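Local atomic coordinates of N-acyl-D-glutamate deacylase (Bordetella bronchiseptica, PDB entry 3GIQ), a protein that probably hydrolyses N-acyl-D-glutamates to D-glutamate and a carboxylic acid, as a zinc-containing deacylase of the amidohydrolase family. Residues Asp280-Pro285 with His374-Gly379; Gly286-Leu291 with Gly340-Ala345; Cys360-Asp365 with Gly379-Val384; Leu385-Arg390 with Ala437-Trp442. All blocks are in the same frame, centred on the assembly; numbering follows the deposited sequence.

Contact 1: residues Asp280-Pro285 with His374-Gly379; sequences DIYPYP and HPRLWG. With G01 (N-[(R)-hydroxy(methyl)phosphoryl]-D-glutamic acid), chain C.
One face of the Y282 ring is covered by R376: NH1 lies 3.2 Å from Y282 CZ, near the rim, and CD also sits over the ring. The guanidinium is tilted 52° from it, a cation-pi contact with R376 CZ 4.4 Å from the ring centroid. At the ring's edge, Y282 OH donates to G01 OXT at 2.7 Å. R376 NH1 donates to G01 O, also at 2.7 Å, so both residues hold the alpha-carboxylate of the bound D-glutamate analogue. They reach it from the active-site mouth of a TIM barrel, Y282 just past strand 277-281 and R376 in the first turn of helix 376-391. Chi1 of 67° sets R376 CG between the backbone N and the carbonyl carbon, and from there the extended chain carries the guanidinium over Y282 to the carboxylate. Y284, the last residue of an inverse gamma turn centred on P283, offers a face to the H374 ring edge in a T-shaped pair, planes 88° apart. Y284 CE2 meets R376 CB obliquely at 3.3 Å.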
loop_
_atom_site.group_PDB
_atom_site.type_symbol
_atom_site.label_atom_id
_atom_site.label_comp_id
_atom_site.label_asym_id
_atom_site.label_seq_id
_atom_site.Cartn_x
_atom_site.Cartn_y
_atom_site.Cartn_z
ATOM N N ASP A 280 -7.790 -3.156 3.347
ATOM C CA ASP A 280 -6.463 -3.216 3.930
ATOM C C ASP A 280 -6.335 -2.196 5.044
ATOM O O ASP A 280 -7.121 -1.250 5.133
ATOM C CB ASP A 280 -5.376 -2.991 2.862
ATOM C CG ASP A 280 -5.556 -1.691 2.090
ATOM O OD1 ASP A 280 -5.288 -0.608 2.653
ATOM O OD2 ASP A 280 -5.969 -1.756 0.909
ATOM N N ILE A 281 -5.359 -2.419 5.915
ATOM C CA ILE A 281 -5.094 -1.519 7.026
ATOM C C ILE A 281 -3.605 -1.513 7.312
ATOM O O ILE A 281 -2.870 -2.387 6.847
ATOM C CB ILE A 281 -5.810 -1.975 8.344
ATOM C CG1 ILE A 281 -5.357 -3.385 8.757
ATOM C CG2 ILE A 281 -7.313 -1.958 8.158
ATOM C CD1 ILE A 281 -4.074 -3.441 9.585
ATOM N N TYR A 282 -3.169 -0.496 8.047
ATOM C CA TYR A 282 -1.796 -0.417 8.520
ATOM C C TYR A 282 -2.074 -0.557 10.020
ATOM O O TYR A 282 -3.091 -0.067 10.518
ATOM C CB TYR A 282 -1.130 0.917 8.157
ATOM C CG TYR A 282 -1.985 2.142 8.336
ATOM C CD1 TYR A 282 -2.123 2.749 9.587
ATOM C CD2 TYR A 282 -2.637 2.716 7.246
ATOM C CE1 TYR A 282 -2.885 3.902 9.744
ATOM C CE2 TYR A 282 -3.405 3.868 7.390
ATOM C CZ TYR A 282 -3.522 4.455 8.641
ATOM O OH TYR A 282 -4.270 5.596 8.788
ATOM N N PRO A 283 -1.193 -1.248 10.753
ATOM C CA PRO A 283 -1.360 -1.479 12.193
ATOM C C PRO A 283 -1.081 -0.340 13.174
ATOM O O PRO A 283 -0.299 -0.510 14.107
ATOM C CB PRO A 283 -0.458 -2.682 12.431
ATOM C CG PRO A 283 0.708 -2.372 11.536
ATOM C CD PRO A 283 0.047 -1.874 10.256
ATOM N N TYR A 284 -1.740 0.800 12.980
ATOM C CA TYR A 284 -1.552 1.963 13.853
ATOM C C TYR A 284 -2.851 2.753 14.002
ATOM O O TYR A 284 -3.683 2.769 13.088
ATOM C CB TYR A 284 -0.489 2.895 13.276
ATOM C CG TYR A 284 0.849 2.248 13.001
ATOM C CD1 TYR A 284 1.913 2.375 13.902
ATOM C CD2 TYR A 284 1.065 1.542 11.822
ATOM C CE1 TYR A 284 3.165 1.816 13.615
ATOM C CE2 TYR A 284 2.299 0.980 11.530
ATOM C CZ TYR A 284 3.347 1.122 12.424
ATOM O OH TYR A 284 4.573 0.581 12.101
ATOM N N PRO A 285 -3.036 3.426 15.154
ATOM C CA PRO A 285 -4.227 4.227 15.452
ATOM C C PRO A 285 -4.088 5.694 15.047
ATOM O O PRO A 285 -4.873 6.539 15.466
ATOM C CB PRO A 285 -4.375 4.060 16.955
ATOM C CG PRO A 285 -2.945 4.112 17.400
ATOM C CD PRO A 285 -2.218 3.250 16.371
ATOM N N HIS A 374 5.371 8.903 9.288
ATOM C CA HIS A 374 4.634 8.061 10.210
ATOM C C HIS A 374 5.457 6.769 10.158
ATOM O O HIS A 374 5.856 6.333 9.079
ATOM C CB HIS A 374 3.223 7.855 9.651
ATOM C CG HIS A 374 2.378 6.919 10.451
ATOM N ND1 HIS A 374 1.082 7.215 10.811
ATOM C CD2 HIS A 374 2.628 5.678 10.926
ATOM C CE1 HIS A 374 0.569 6.195 11.474
ATOM N NE2 HIS A 374 1.486 5.250 11.558
ATOM N N PRO A 375 5.735 6.150 11.318
ATOM C CA PRO A 375 6.529 4.915 11.379
ATOM C C PRO A 375 6.053 3.729 10.543
ATOM O O PRO A 375 6.820 2.799 10.301
ATOM C CB PRO A 375 6.556 4.596 12.873
ATOM C CG PRO A 375 5.257 5.173 13.361
ATOM C CD PRO A 375 5.226 6.504 12.654
ATOM N N ARG A 376 4.800 3.760 10.102
ATOM C CA ARG A 376 4.256 2.675 9.288
ATOM C C ARG A 376 5.098 2.486 8.030
ATOM O O ARG A 376 5.090 1.418 7.419
ATOM C CB ARG A 376 2.808 2.979 8.899
ATOM C CG ARG A 376 2.653 4.166 7.964
ATOM C CD ARG A 376 1.206 4.617 7.905
ATOM N NE ARG A 376 0.995 5.666 6.913
ATOM C CZ ARG A 376 -0.099 6.418 6.853
ATOM N NH1 ARG A 376 -1.079 6.243 7.732
ATOM N NH2 ARG A 376 -0.222 7.332 5.904
ATOM N N LEU A 377 5.824 3.532 7.648
ATOM C CA LEU A 377 6.684 3.480 6.472
ATOM C C LEU A 377 7.722 2.369 6.609
ATOM O O LEU A 377 8.040 1.674 5.639
ATOM C CB LEU A 377 7.402 4.821 6.293
ATOM C CG LEU A 377 8.425 4.942 5.153
ATOM C CD1 LEU A 377 7.729 4.785 3.808
ATOM C CD2 LEU A 377 9.111 6.297 5.239
ATOM N N TRP A 378 8.236 2.202 7.822
ATOM C CA TRP A 378 9.261 1.201 8.092
ATOM C C TRP A 378 8.851 -0.007 8.936
ATOM O O TRP A 378 9.557 -1.015 8.941
ATOM C CB TRP A 378 10.462 1.857 8.787
ATOM C CG TRP A 378 11.343 2.697 7.898
ATOM C CD1 TRP A 378 11.110 3.975 7.471
ATOM C CD2 TRP A 378 12.603 2.310 7.343
ATOM N NE1 TRP A 378 12.155 4.409 6.682
ATOM C CE2 TRP A 378 13.084 3.404 6.587
ATOM C CE3 TRP A 378 13.376 1.141 7.410
ATOM C CZ2 TRP A 378 14.302 3.363 5.903
ATOM C CZ3 TRP A 378 14.589 1.102 6.729
ATOM C CH2 TRP A 378 15.039 2.209 5.986
ATOM N N GLY A 379 7.734 0.074 9.651
ATOM C CA GLY A 379 7.380 -1.049 10.504
ATOM C C GLY A 379 6.048 -1.762 10.371
ATOM O O GLY A 379 5.753 -2.633 11.183
HETATM C CD G01 C . -7.140 10.851 7.034
HETATM C CG G01 C . -6.672 9.514 6.459
HETATM C CB G01 C . -5.362 9.708 5.683
HETATM C CA G01 C . -4.659 8.482 5.038
HETATM C C G01 C . -4.250 7.498 6.157
HETATM C C6 G01 C . -2.187 9.605 1.921
HETATM P P G01 C . -3.510 8.612 2.590
HETATM O OPA G01 C . -3.151 7.093 2.291
HETATM O OPB G01 C . -4.789 8.990 1.941
HETATM N N G01 C . -3.468 8.808 4.207
HETATM O O G01 C . -3.149 7.646 6.722
HETATM O OXT G01 C . -5.070 6.597 6.425
HETATM O OE1 G01 C . -6.530 11.282 8.039
HETATM O OE2 G01 C . -8.082 11.409 6.444
#

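Contact 2: residues Gly286-Leu291 with Gly340-Ala345; sequences GSSTIL and GAIYFA. With G01 (N-[(R)-hydroxy(methyl)phosphoryl]-D-glutamic acid), chain C.
Y343 lays its ring beside strand 286-290 and brings its hydroxyl to the far end, where OH donates to I290 O at 2.7 Å in the carbonyl plane, on a lone pair. S287 OG sits at the ring's edge, 3.6 Å from Y343 CD2, and T289 CG2 approaches CE2 obliquely at 3.8 Å. L291 crosses the tyrosine at about a right angle, its CD1 resting on A341 CB. Chi1 of 66° turns S287 OG to the ligand, where it donates to G01 OE1 at 2.7 Å. The S288 backbone holds G01 twice: N gives to G01 O at 2.8 Å, and O accepts from G01 N. S287, T289, A341 and Y343 point to the ligand side of the sheet, S288 and I342 to the opposite face, with S288 OG 3.8 Å from I342 CG1. The strands are antiparallel, S287 with Y343 and T289 with A341 being hydrogen-bonded pairs. Strand 339-344 is the middle of a three-strand sheet, between 286-290 and 303-307, and L291 packs on helix 329-336.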
loop_
_atom_site.group_PDB
_atom_site.type_symbol
_atom_site.label_atom_id
_atom_site.label_comp_id
_atom_site.label_asym_id
_atom_site.label_seq_id
_atom_site.Cartn_x
_atom_site.Cartn_y
_atom_site.Cartn_z
ATOM N N GLY A 286 -3.075 5.992 14.245
ATOM C CA GLY A 286 -2.879 7.355 13.787
ATOM C C GLY A 286 -2.750 7.337 12.275
ATOM O O GLY A 286 -2.111 6.444 11.729
ATOM N N SER A 287 -3.366 8.298 11.594
ATOM C CA SER A 287 -3.273 8.349 10.137
ATOM C C SER A 287 -2.218 9.381 9.750
ATOM O O SER A 287 -1.591 9.988 10.615
ATOM C CB SER A 287 -4.623 8.739 9.531
ATOM O OG SER A 287 -4.983 10.065 9.886
ATOM N N SER A 288 -2.014 9.570 8.453
ATOM C CA SER A 288 -1.042 10.556 7.988
ATOM C C SER A 288 -1.302 10.933 6.536
ATOM O O SER A 288 -1.421 10.071 5.666
ATOM C CB SER A 288 0.383 10.022 8.134
ATOM O OG SER A 288 1.335 11.016 7.775
ATOM N N THR A 289 -1.395 12.233 6.289
ATOM C CA THR A 289 -1.631 12.749 4.951
ATOM C C THR A 289 -1.296 14.235 4.987
ATOM O O THR A 289 -0.504 14.673 5.825
ATOM C CB THR A 289 -3.109 12.532 4.524
ATOM O OG1 THR A 289 -3.277 12.941 3.159
ATOM C CG2 THR A 289 -4.057 13.326 5.413
ATOM N N ILE A 290 -1.882 15.012 4.085
ATOM C CA ILE A 290 -1.625 16.449 4.061
ATOM C C ILE A 290 -2.188 17.106 5.325
ATOM O O ILE A 290 -3.102 16.566 5.952
ATOM C CB ILE A 290 -2.284 17.112 2.826
ATOM C CG1 ILE A 290 -3.789 16.835 2.824
ATOM C CG2 ILE A 290 -1.650 16.581 1.547
ATOM C CD1 ILE A 290 -4.551 17.555 1.726
ATOM N N LEU A 291 -1.632 18.255 5.710
ATOM C CA LEU A 291 -2.124 18.977 6.879
ATOM C C LEU A 291 -3.426 19.655 6.470
ATOM O O LEU A 291 -3.472 20.385 5.478
ATOM C CB LEU A 291 -1.110 20.033 7.349
ATOM C CG LEU A 291 -1.572 20.970 8.478
ATOM C CD1 LEU A 291 -1.948 20.159 9.715
ATOM C CD2 LEU A 291 -0.460 21.962 8.815
ATOM N N GLY A 340 2.377 18.374 5.844
ATOM C CA GLY A 340 1.772 17.076 6.085
ATOM C C GLY A 340 1.686 16.852 7.583
ATOM O O GLY A 340 2.367 17.539 8.354
ATOM N N ALA A 341 0.866 15.897 8.009
ATOM C CA ALA A 341 0.727 15.635 9.433
ATOM C C ALA A 341 0.264 14.226 9.764
ATOM O O ALA A 341 -0.125 13.452 8.884
ATOM C CB ALA A 341 -0.238 16.634 10.045
ATOM N N ILE A 342 0.318 13.913 11.055
ATOM C CA ILE A 342 -0.129 12.628 11.583
ATOM C C ILE A 342 -1.315 12.966 12.484
ATOM O O ILE A 342 -1.259 13.923 13.260
ATOM C CB ILE A 342 0.974 11.943 12.419
ATOM C CG1 ILE A 342 2.113 11.499 11.501
ATOM C CG2 ILE A 342 0.390 10.763 13.193
ATOM C CD1 ILE A 342 3.364 11.062 12.246
ATOM N N TYR A 343 -2.384 12.184 12.371
ATOM C CA TYR A 343 -3.602 12.407 13.143
ATOM C C TYR A 343 -3.933 11.188 14.001
ATOM O O TYR A 343 -4.259 10.131 13.473
ATOM C CB TYR A 343 -4.765 12.673 12.179
ATOM C CG TYR A 343 -4.519 13.802 11.193
ATOM C CD1 TYR A 343 -4.774 15.127 11.542
ATOM C CD2 TYR A 343 -4.047 13.540 9.901
ATOM C CE1 TYR A 343 -4.576 16.169 10.632
ATOM C CE2 TYR A 343 -3.841 14.579 8.979
ATOM C CZ TYR A 343 -4.113 15.889 9.355
ATOM O OH TYR A 343 -3.952 16.916 8.454
ATOM N N PHE A 344 -3.852 11.339 15.321
ATOM C CA PHE A 344 -4.159 10.242 16.237
ATOM C C PHE A 344 -5.656 10.298 16.520
ATOM O O PHE A 344 -6.103 10.967 17.455
ATOM C CB PHE A 344 -3.336 10.415 17.516
ATOM C CG PHE A 344 -1.850 10.418 17.268
ATOM C CD1 PHE A 344 -1.172 9.227 17.012
ATOM C CD2 PHE A 344 -1.138 11.612 17.234
ATOM C CE1 PHE A 344 0.188 9.227 16.724
ATOM C CE2 PHE A 344 0.232 11.621 16.944
ATOM C CZ PHE A 344 0.890 10.427 16.688
ATOM N N ALA A 345 -6.433 9.585 15.708
ATOM C CA ALA A 345 -7.881 9.624 15.841
ATOM C C ALA A 345 -8.608 8.288 15.765
ATOM O O ALA A 345 -9.835 8.260 15.659
ATOM C CB ALA A 345 -8.450 10.571 14.789
HETATM C CD G01 C . -7.140 10.851 7.034
HETATM C CG G01 C . -6.672 9.514 6.459
HETATM C CB G01 C . -5.362 9.708 5.683
HETATM C CA G01 C . -4.659 8.482 5.038
HETATM C C G01 C . -4.250 7.498 6.157
HETATM C C6 G01 C . -2.187 9.605 1.921
HETATM P P G01 C . -3.510 8.612 2.590
HETATM O OPA G01 C . -3.151 7.093 2.291
HETATM O OPB G01 C . -4.789 8.990 1.941
HETATM N N G01 C . -3.468 8.808 4.207
HETATM O O G01 C . -3.149 7.646 6.722
HETATM O OXT G01 C . -5.070 6.597 6.425
HETATM O OE1 G01 C . -6.530 11.282 8.039
HETATM O OE2 G01 C . -8.082 11.409 6.444
#

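Contact 3: residues Cys360-Asp365 with Gly379-Val384; sequences CMVGSD and GSFTRV. With G01 (N-[(R)-hydroxy(methyl)phosphoryl]-D-glutamic acid), chain C.
S364, which packs against S380, has its OG gripped by D64 OD2 and by the backbone N of nearby G366. S380 OG lies 3.3 Å from S364 CA, and this serine oxygen is itself bonded to R376 O one turn back. No hydrogen bond joins the two segments, and the rest of the contact is mostly apolar. V362 covers one face of the F381 ring, its CG1 standing over the centre, 3.7 Å from the centroid and 13° off the normal. V362 and F381 run alongside each other, pointing opposite ways. With chi1 near 180° the other branch, CG2, is anti to the carbonyl carbon and meets V384 CG2 tip to tip at 4.1 Å. The helix is kinked here, since the amides of F381 and T382 make no bond to the preceding turn; F381 N is taken by Q85 OE1 instead. D365 turns from the helix to the ligand, with OD2 2.6 Å from the phosphoryl oxygen OPA of G01. Strand 360-362 is the eighth of the TIM barrel and runs parallel to 277-281; an aspartate just past this strand, facing the metal site, is a hallmark of the amidohydrolase family.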
loop_
_atom_site.group_PDB
_atom_site.type_symbol
_atom_site.label_atom_id
_atom_site.label_comp_id
_atom_site.label_asym_id
_atom_site.label_seq_id
_atom_site.Cartn_x
_atom_site.Cartn_y
_atom_site.Cartn_z
ATOM N N CYS A 360 -9.131 -8.735 4.799
ATOM C CA CYS A 360 -8.229 -7.627 5.078
ATOM C C CYS A 360 -6.762 -7.963 4.837
ATOM O O CYS A 360 -6.220 -8.922 5.393
ATOM C CB CYS A 360 -8.412 -7.134 6.515
ATOM S SG CYS A 360 -7.698 -5.491 6.787
ATOM N N MET A 361 -6.132 -7.150 3.999
ATOM C CA MET A 361 -4.725 -7.303 3.649
ATOM C C MET A 361 -3.960 -6.231 4.412
ATOM O O MET A 361 -4.562 -5.394 5.086
ATOM C CB MET A 361 -4.532 -7.082 2.143
ATOM C CG MET A 361 -5.429 -7.944 1.265
ATOM S SD MET A 361 -5.424 -7.410 -0.465
ATOM C CE MET A 361 -6.455 -5.948 -0.362
ATOM N N VAL A 362 -2.638 -6.252 4.306
ATOM C CA VAL A 362 -1.824 -5.250 4.978
ATOM C C VAL A 362 -1.293 -4.242 3.962
ATOM O O VAL A 362 -0.720 -4.620 2.938
ATOM C CB VAL A 362 -0.623 -5.888 5.712
ATOM C CG1 VAL A 362 0.192 -4.807 6.414
ATOM C CG2 VAL A 362 -1.116 -6.915 6.722
ATOM N N GLY A 363 -1.512 -2.963 4.244
ATOM C CA GLY A 363 -1.036 -1.898 3.375
ATOM C C GLY A 363 -0.310 -0.913 4.271
ATOM O O GLY A 363 -0.929 -0.290 5.133
ATOM N N SER A 364 0.995 -0.761 4.071
ATOM C CA SER A 364 1.787 0.126 4.920
ATOM C C SER A 364 1.398 1.595 4.840
ATOM O O SER A 364 1.431 2.300 5.846
ATOM C CB SER A 364 3.273 -0.012 4.587
ATOM O OG SER A 364 3.597 0.689 3.397
ATOM N N ASP A 365 1.034 2.046 3.643
ATOM C CA ASP A 365 0.661 3.435 3.399
ATOM C C ASP A 365 1.810 4.365 3.787
ATOM O O ASP A 365 1.601 5.482 4.266
ATOM C CB ASP A 365 -0.607 3.805 4.177
ATOM C CG ASP A 365 -1.325 5.009 3.584
ATOM O OD1 ASP A 365 -0.892 5.497 2.517
ATOM O OD2 ASP A 365 -2.326 5.463 4.177
ATOM N N GLY A 379 7.734 0.074 9.651
ATOM C CA GLY A 379 7.380 -1.049 10.504
ATOM C C GLY A 379 6.048 -1.762 10.371
ATOM O O GLY A 379 5.753 -2.633 11.183
ATOM N N SER A 380 5.255 -1.434 9.357
ATOM C CA SER A 380 3.945 -2.066 9.198
ATOM C C SER A 380 3.885 -3.593 9.219
ATOM O O SER A 380 3.212 -4.175 10.069
ATOM C CB SER A 380 3.266 -1.567 7.918
ATOM O OG SER A 380 2.873 -0.210 8.046
ATOM N N PHE A 381 4.572 -4.251 8.291
ATOM C CA PHE A 381 4.505 -5.709 8.226
ATOM C C PHE A 381 5.103 -6.443 9.414
ATOM O O PHE A 381 4.555 -7.450 9.857
ATOM C CB PHE A 381 5.122 -6.197 6.913
ATOM C CG PHE A 381 4.253 -5.932 5.719
ATOM C CD1 PHE A 381 3.453 -6.937 5.189
ATOM C CD2 PHE A 381 4.172 -4.653 5.176
ATOM C CE1 PHE A 381 2.579 -6.675 4.136
ATOM C CE2 PHE A 381 3.299 -4.377 4.122
ATOM C CZ PHE A 381 2.500 -5.394 3.603
ATOM N N THR A 382 6.213 -5.939 9.940
ATOM C CA THR A 382 6.840 -6.578 11.088
ATOM C C THR A 382 6.053 -6.288 12.365
ATOM O O THR A 382 6.128 -7.044 13.338
ATOM C CB THR A 382 8.291 -6.111 11.243
ATOM O OG1 THR A 382 8.349 -4.687 11.096
ATOM C CG2 THR A 382 9.173 -6.774 10.181
ATOM N N ARG A 383 5.298 -5.192 12.368
ATOM C CA ARG A 383 4.483 -4.871 13.537
ATOM C C ARG A 383 3.318 -5.855 13.547
ATOM O O ARG A 383 2.865 -6.285 14.607
ATOM C CB ARG A 383 3.956 -3.434 13.474
ATOM C CG ARG A 383 3.197 -3.015 14.724
ATOM C CD ARG A 383 2.938 -1.515 14.753
ATOM N NE ARG A 383 2.310 -1.098 16.002
ATOM C CZ ARG A 383 2.912 -1.115 17.188
ATOM N NH1 ARG A 383 4.171 -1.524 17.298
ATOM N NH2 ARG A 383 2.250 -0.735 18.272
ATOM N N VAL A 384 2.828 -6.217 12.365
ATOM C CA VAL A 384 1.740 -7.183 12.301
ATOM C C VAL A 384 2.254 -8.534 12.795
ATOM O O VAL A 384 1.617 -9.183 13.624
ATOM C CB VAL A 384 1.190 -7.345 10.863
ATOM C CG1 VAL A 384 0.219 -8.527 10.810
ATOM C CG2 VAL A 384 0.483 -6.059 10.424
HETATM C CD G01 C . -7.140 10.851 7.034
HETATM C CG G01 C . -6.672 9.514 6.459
HETATM C CB G01 C . -5.362 9.708 5.683
HETATM C CA G01 C . -4.659 8.482 5.038
HETATM C C G01 C . -4.250 7.498 6.157
HETATM C C6 G01 C . -2.187 9.605 1.921
HETATM P P G01 C . -3.510 8.612 2.590
HETATM O OPA G01 C . -3.151 7.093 2.291
HETATM O OPB G01 C . -4.789 8.990 1.941
HETATM N N G01 C . -3.468 8.808 4.207
HETATM O O G01 C . -3.149 7.646 6.722
HETATM O OXT G01 C . -5.070 6.597 6.425
HETATM O OE1 G01 C . -6.530 11.282 8.039
HETATM O OE2 G01 C . -8.082 11.409 6.444
#

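Contact 4: residues Leu385-Arg390 with Ala437-Trp442; sequences LGRYVR and ADRATW
Two nitrogens of R387, NE and NH2, hold D438, one on the carboxylate and one on the backbone carbonyl. In the salt bridge, NE points to D438 OD1 at 2.9 Å and 166°, on the syn side of the carboxylate, although the two flat groups stand 86° apart. A bend at chi2 (-59°) brings the guanidinium round to it. The second bond is to the main chain: R387 NH2 donates to D438 O at 3.0 Å, in the carbonyl plane. R439 NH1 reaches the same carbonyl at 3.1 Å from above its plane, so one oxygen serves two arginines. Outside the pair, R387 NH1 is bridged to E391, and D438 OD2 to R383. Van der Waals contact falls to A437, whose CB lies over one face of the R387 guanidinium, 3.8 Å from NH2, and at the edge of the R390 guanidinium, 3.8 Å from its NH2. R390 NH1 turns to the carbonyls of P433 and V436. Among like charges, R387 NH2 and R439 NH1 come within 3.5 Å. The shared D438 carbonyl and the acids D438 and E391 probably offset part of that repulsion; the loop is tied to helix 376-391 largely through charge and hydrogen bonds.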
loop_
_atom_site.group_PDB
_atom_site.type_symbol
_atom_site.label_atom_id
_atom_site.label_comp_id
_atom_site.label_asym_id
_atom_site.label_seq_id
_atom_site.Cartn_x
_atom_site.Cartn_y
_atom_site.Cartn_z
ATOM N N LEU A 385 3.418 -8.950 12.302
ATOM C CA LEU A 385 3.988 -10.236 12.702
ATOM C C LEU A 385 4.363 -10.306 14.177
ATOM O O LEU A 385 4.094 -11.303 14.850
ATOM C CB LEU A 385 5.228 -10.555 11.861
ATOM C CG LEU A 385 4.994 -10.707 10.355
ATOM C CD1 LEU A 385 6.318 -11.022 9.662
ATOM C CD2 LEU A 385 3.984 -11.811 10.104
ATOM N N GLY A 386 4.988 -9.249 14.678
ATOM C CA GLY A 386 5.411 -9.239 16.065
ATOM C C GLY A 386 4.367 -8.843 17.090
ATOM O O GLY A 386 4.227 -9.505 18.119
ATOM N N ARG A 387 3.620 -7.779 16.814
ATOM C CA ARG A 387 2.620 -7.294 17.759
ATOM C C ARG A 387 1.223 -7.889 17.589
ATOM O O ARG A 387 0.605 -8.305 18.565
ATOM C CB ARG A 387 2.534 -5.768 17.685
ATOM C CG ARG A 387 3.871 -5.072 17.467
ATOM C CD ARG A 387 4.893 -5.378 18.556
ATOM N NE ARG A 387 6.154 -4.686 18.292
ATOM C CZ ARG A 387 7.197 -4.668 19.117
ATOM N NH1 ARG A 387 7.144 -5.309 20.278
ATOM N NH2 ARG A 387 8.298 -4.008 18.777
ATOM N N TYR A 388 0.714 -7.924 16.362
ATOM C CA TYR A 388 -0.621 -8.470 16.139
ATOM C C TYR A 388 -0.663 -9.994 16.233
ATOM O O TYR A 388 -1.602 -10.560 16.789
ATOM C CB TYR A 388 -1.161 -8.015 14.780
ATOM C CG TYR A 388 -1.662 -6.580 14.751
ATOM C CD1 TYR A 388 -1.275 -5.658 15.727
ATOM C CD2 TYR A 388 -2.515 -6.145 13.739
ATOM C CE1 TYR A 388 -1.733 -4.332 15.691
ATOM C CE2 TYR A 388 -2.975 -4.829 13.693
ATOM C CZ TYR A 388 -2.583 -3.930 14.667
ATOM O OH TYR A 388 -3.046 -2.633 14.622
ATOM N N VAL A 389 0.352 -10.661 15.699
ATOM C CA VAL A 389 0.374 -12.115 15.750
ATOM C C VAL A 389 1.000 -12.683 17.025
ATOM O O VAL A 389 0.314 -13.326 17.819
ATOM C CB VAL A 389 1.104 -12.703 14.524
ATOM C CG1 VAL A 389 1.237 -14.207 14.664
ATOM C CG2 VAL A 389 0.328 -12.366 13.254
ATOM N N ARG A 390 2.291 -12.438 17.235
ATOM C CA ARG A 390 2.960 -12.988 18.411
ATOM C C ARG A 390 2.462 -12.444 19.749
ATOM O O ARG A 390 2.182 -13.214 20.669
ATOM C CB ARG A 390 4.479 -12.783 18.315
ATOM C CG ARG A 390 5.252 -13.479 19.438
ATOM C CD ARG A 390 6.761 -13.296 19.313
ATOM N NE ARG A 390 7.146 -11.888 19.341
ATOM C CZ ARG A 390 7.649 -11.229 18.302
ATOM N NH1 ARG A 390 7.836 -11.847 17.144
ATOM N NH2 ARG A 390 7.954 -9.943 18.420
ATOM N N ALA A 437 10.010 -8.050 14.599
ATOM C CA ALA A 437 9.280 -6.922 15.153
ATOM C C ALA A 437 9.715 -5.598 14.556
ATOM O O ALA A 437 10.845 -5.447 14.088
ATOM C CB ALA A 437 9.469 -6.880 16.667
ATOM N N ASP A 438 8.800 -4.637 14.587
ATOM C CA ASP A 438 9.071 -3.295 14.098
ATOM C C ASP A 438 9.856 -2.570 15.187
ATOM O O ASP A 438 9.733 -2.898 16.371
ATOM C CB ASP A 438 7.755 -2.558 13.859
ATOM C CG ASP A 438 6.870 -2.534 15.099
ATOM O OD1 ASP A 438 6.626 -3.615 15.677
ATOM O OD2 ASP A 438 6.413 -1.441 15.494
ATOM N N ARG A 439 10.659 -1.589 14.787
ATOM C CA ARG A 439 11.439 -0.795 15.732
ATOM C C ARG A 439 11.132 0.688 15.529
ATOM O O ARG A 439 11.452 1.522 16.381
ATOM C CB ARG A 439 12.936 -1.055 15.542
ATOM C CG ARG A 439 13.414 -2.376 16.137
ATOM C CD ARG A 439 13.375 -2.324 17.660
ATOM N NE ARG A 439 13.786 -3.580 18.289
ATOM C CZ ARG A 439 12.964 -4.589 18.559
ATOM N NH1 ARG A 439 11.674 -4.501 18.256
ATOM N NH2 ARG A 439 13.429 -5.684 19.146
ATOM N N ALA A 440 10.506 1.008 14.400
ATOM C CA ALA A 440 10.152 2.388 14.084
ATOM C C ALA A 440 9.121 2.908 15.080
ATOM O O ALA A 440 8.105 2.262 15.330
ATOM C CB ALA A 440 9.599 2.478 12.658
ATOM N N THR A 441 9.389 4.077 15.653
ATOM C CA THR A 441 8.474 4.671 16.619
ATOM C C THR A 441 8.048 6.046 16.138
ATOM O O THR A 441 8.554 6.542 15.134
ATOM C CB THR A 441 9.143 4.839 17.990
ATOM O OG1 THR A 441 10.235 5.756 17.869
ATOM C CG2 THR A 441 9.660 3.500 18.498
ATOM N N TRP A 442 7.121 6.666 16.859
ATOM C CA TRP A 442 6.653 7.991 16.478
ATOM C C TRP A 442 7.816 8.981 16.465
ATOM O O TRP A 442 7.913 9.819 15.569
ATOM C CB TRP A 442 5.550 8.461 17.436
ATOM C CG TRP A 442 4.381 7.513 17.486
ATOM C CD1 TRP A 442 4.069 6.647 18.494
ATOM C CD2 TRP A 442 3.408 7.297 16.455
ATOM N NE1 TRP A 442 2.963 5.902 18.156
ATOM C CE2 TRP A 442 2.537 6.280 16.910
ATOM C CE3 TRP A 442 3.188 7.861 15.189
ATOM C CZ2 TRP A 442 1.462 5.813 16.144
ATOM C CZ3 TRP A 442 2.122 7.398 14.426
ATOM C CH2 TRP A 442 1.270 6.382 14.909
#

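Overall arrangement
Helix 376-391 runs through three of the four contacts: its first turn is in contact 1, its middle in contact 3 and its later turns in contact 4. Contacts 1 and 3 are buried and rest on neighbouring barrel strands, 277-281 and 360-362 respectively, but contact 1 is aromatic and cationic beside the ligand whereas contact 3 is mainly apolar. Contact 2 is buried too, yet is made by backbone pairing in a separate small sheet; it reaches contact 1 through R376 and S288, and both hold G01. Contact 4, partly buried, relies on a salt bridge and a hydrogen bond to the main chain. R383 of contact 3 joins D438 there, and W442 touches H374 and F344.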